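Long-range contact in CrRbcX-IIa (PDB 5BS1), which probably acts as a homodimeric, all-helical chaperone in the assembly of Rubisco in the green alga Chlamydomonas reinhardtii: residues A20-F25 with G67-M72. Residues are numbered along the deposited sequence; the frame is centred on the assembly and turned at random.
Sequences ALRSLF and GGDEWM
Arg-22 reaches past Gly-67 to hold the carboxylate of Asp-69. Its CB sits against the glycine backbone, 3.7 Å from Gly-67 CA. The chain then runs through CG and CD and bends at chi3 (56°), which swings NE and CZ past Gly-67 toward Asp-69. NE donates a hydrogen bond to Thr-110 OG1 of the second subunit, whose Ala-113 packs on both Arg-22 and Asp-69. Beyond CZ the two terminal nitrogens meet the carboxylate end-on: NH1 donates to Asp-69 OD1 at 2.9 Å with an N-H...O angle of 164°, and NH2 to Asp-69 OD2, also at 2.9 Å and straighter still. Both oxygens are approached on their syn sides, OD2 from somewhat out of the carboxylate plane, and the two flat groups lie 27° apart, as expected of a bidentate salt bridge. Gly-67 O stands 3.7 Å above the guanidinium plane of Arg-22, offset toward its rim. In the helical RbcX fold this pairing ties the middle of helix 13-38 to the first turn of helix 69-78, where Gly-68 is the N-cap, beside the dimer partner. Asp-69 OD1 also pairs with Arg-90 of helix 80-96, so the carboxylate probably offsets two neighbouring positive charges. A leucine in place of Arg-22 would probably leave Asp-69 with Arg-90 but without its two-pronged partner, and Thr-110 of the second subunit without the NE donor. Positive phi favours glycine at position 67, and a CB there would run into Arg-22 NH2. On the next residue of helix 13-38, Ser-23 OG rests 3.2 Å from Gly-67 CA. The single hydroxyl proton of Thr-26 can be shared between two carbonyl oxygens, those of Arg-22 and Gly-67, or alternate between them.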
loop_
_atom_site.group_PDB
_atom_site.type_symbol
_atom_site.label_atom_id
_atom_site.label_comp_id
_atom_site.label_asym_id
_atom_site.label_seq_id
_atom_site.Cartn_x
_atom_site.Cartn_y
_atom_site.Cartn_z
ATOM N N ALA A 20 -3.387 -0.277 -4.864
ATOM C CA ALA A 20 -1.992 -0.549 -4.525
ATOM C C ALA A 20 -1.825 -2.006 -4.098
ATOM O O ALA A 20 -0.858 -2.676 -4.482
ATOM C CB ALA A 20 -1.541 0.374 -3.420
ATOM N N LEU A 21 -2.755 -2.503 -3.299
ATOM C CA LEU A 21 -2.715 -3.919 -2.861
ATOM C C LEU A 21 -2.855 -4.845 -4.066
ATOM O O LEU A 21 -2.152 -5.854 -4.161
ATOM C CB LEU A 21 -3.801 -4.249 -1.839
ATOM C CG LEU A 21 -3.576 -3.703 -0.432
ATOM C CD1 LEU A 21 -4.840 -3.843 0.359
ATOM C CD2 LEU A 21 -2.408 -4.373 0.263
ATOM N N ARG A 22 -3.726 -4.495 -5.008
ATOM C CA ARG A 22 -3.889 -5.315 -6.202
ATOM C C ARG A 22 -2.581 -5.443 -6.948
ATOM O O ARG A 22 -2.239 -6.529 -7.437
ATOM C CB ARG A 22 -5.000 -4.731 -7.101
ATOM C CG ARG A 22 -6.408 -4.955 -6.511
ATOM C CD ARG A 22 -7.515 -4.953 -7.549
ATOM N NE ARG A 22 -7.149 -5.960 -8.520
ATOM C CZ ARG A 22 -6.967 -5.795 -9.822
ATOM N NH1 ARG A 22 -6.430 -6.806 -10.502
ATOM N NH2 ARG A 22 -7.370 -4.690 -10.455
ATOM N N SER A 23 -1.854 -4.340 -7.080
ATOM C CA SER A 23 -0.530 -4.375 -7.741
ATOM C C SER A 23 0.446 -5.212 -6.945
ATOM O O SER A 23 1.214 -6.021 -7.491
ATOM C CB SER A 23 0.064 -2.986 -7.956
ATOM O OG SER A 23 -0.647 -2.285 -8.942
ATOM N N LEU A 24 0.433 -5.043 -5.626
ATOM C CA LEU A 24 1.274 -5.877 -4.758
ATOM C C LEU A 24 0.987 -7.371 -4.957
ATOM O O LEU A 24 1.900 -8.193 -5.070
ATOM C CB LEU A 24 1.086 -5.480 -3.295
ATOM C CG LEU A 24 1.833 -6.334 -2.271
ATOM C CD1 LEU A 24 3.336 -6.228 -2.448
ATOM C CD2 LEU A 24 1.430 -6.006 -0.844
ATOM N N PHE A 25 -0.283 -7.746 -5.017
ATOM C CA PHE A 25 -0.683 -9.134 -5.156
ATOM C C PHE A 25 -0.250 -9.699 -6.497
ATOM O O PHE A 25 0.143 -10.860 -6.592
ATOM C CB PHE A 25 -2.184 -9.312 -4.924
ATOM C CG PHE A 25 -2.683 -8.865 -3.549
ATOM C CD1 PHE A 25 -1.840 -8.715 -2.445
ATOM C CD2 PHE A 25 -4.032 -8.666 -3.370
ATOM C CE1 PHE A 25 -2.341 -8.316 -1.203
ATOM C CE2 PHE A 25 -4.529 -8.257 -2.142
ATOM C CZ PHE A 25 -3.687 -8.107 -1.055
ATOM N N GLY A 67 -3.599 -1.723 -10.802
ATOM C CA GLY A 67 -3.589 -2.944 -10.023
ATOM C C GLY A 67 -2.852 -4.090 -10.701
ATOM O O GLY A 67 -3.053 -5.235 -10.327
ATOM N N GLY A 68 -1.976 -3.776 -11.667
ATOM C CA GLY A 68 -1.232 -4.788 -12.430
ATOM C C GLY A 68 -1.913 -5.291 -13.687
ATOM O O GLY A 68 -1.432 -6.203 -14.337
ATOM N N ASP A 69 -3.023 -4.676 -14.071
ATOM C CA ASP A 69 -3.840 -5.257 -15.167
ATOM C C ASP A 69 -3.323 -4.938 -16.569
ATOM O O ASP A 69 -3.483 -5.759 -17.457
ATOM C CB ASP A 69 -5.294 -4.842 -15.028
ATOM C CG ASP A 69 -5.918 -5.334 -13.734
ATOM O OD1 ASP A 69 -5.503 -6.394 -13.216
ATOM O OD2 ASP A 69 -6.854 -4.682 -13.258
ATOM N N GLU A 70 -2.717 -3.771 -16.749
ATOM C CA GLU A 70 -2.031 -3.455 -18.011
ATOM C C GLU A 70 -0.864 -4.428 -18.239
ATOM O O GLU A 70 -0.694 -4.966 -19.345
ATOM C CB GLU A 70 -1.516 -2.013 -18.001
ATOM C CG GLU A 70 -0.901 -1.576 -19.325
ATOM C CD GLU A 70 -0.417 -0.138 -19.356
ATOM O OE1 GLU A 70 0.042 0.397 -18.329
ATOM O OE2 GLU A 70 -0.448 0.436 -20.457
ATOM N N TRP A 71 -0.096 -4.637 -17.183
ATOM C CA TRP A 71 0.981 -5.637 -17.182
ATOM C C TRP A 71 0.437 -7.025 -17.519
ATOM O O TRP A 71 0.979 -7.736 -18.351
ATOM C CB TRP A 71 1.681 -5.611 -15.838
ATOM C CG TRP A 71 2.909 -6.486 -15.719
ATOM C CD1 TRP A 71 4.189 -6.146 -16.033
ATOM C CD2 TRP A 71 2.970 -7.800 -15.170
ATOM N NE1 TRP A 71 5.053 -7.202 -15.778
ATOM C CE2 TRP A 71 4.324 -8.222 -15.230
ATOM C CE3 TRP A 71 2.011 -8.683 -14.666
ATOM C CZ2 TRP A 71 4.736 -9.464 -14.780
ATOM C CZ3 TRP A 71 2.427 -9.919 -14.209
ATOM C CH2 TRP A 71 3.769 -10.299 -14.267
HETATM N N MSE A 72 -0.665 -7.404 -16.884
HETATM C CA MSE A 72 -1.215 -8.736 -17.084
HETATM C C MSE A 72 -1.707 -8.906 -18.516
HETATM O O MSE A 72 -1.557 -9.966 -19.083
HETATM C CB MSE A 72 -2.347 -8.988 -16.079
HETATM C CG MSE A 72 -2.810 -10.441 -16.103
HETATM SE SE MSE A 72 -1.417 -11.670 -15.487
HETATM C CE MSE A 72 -1.633 -11.224 -13.601
#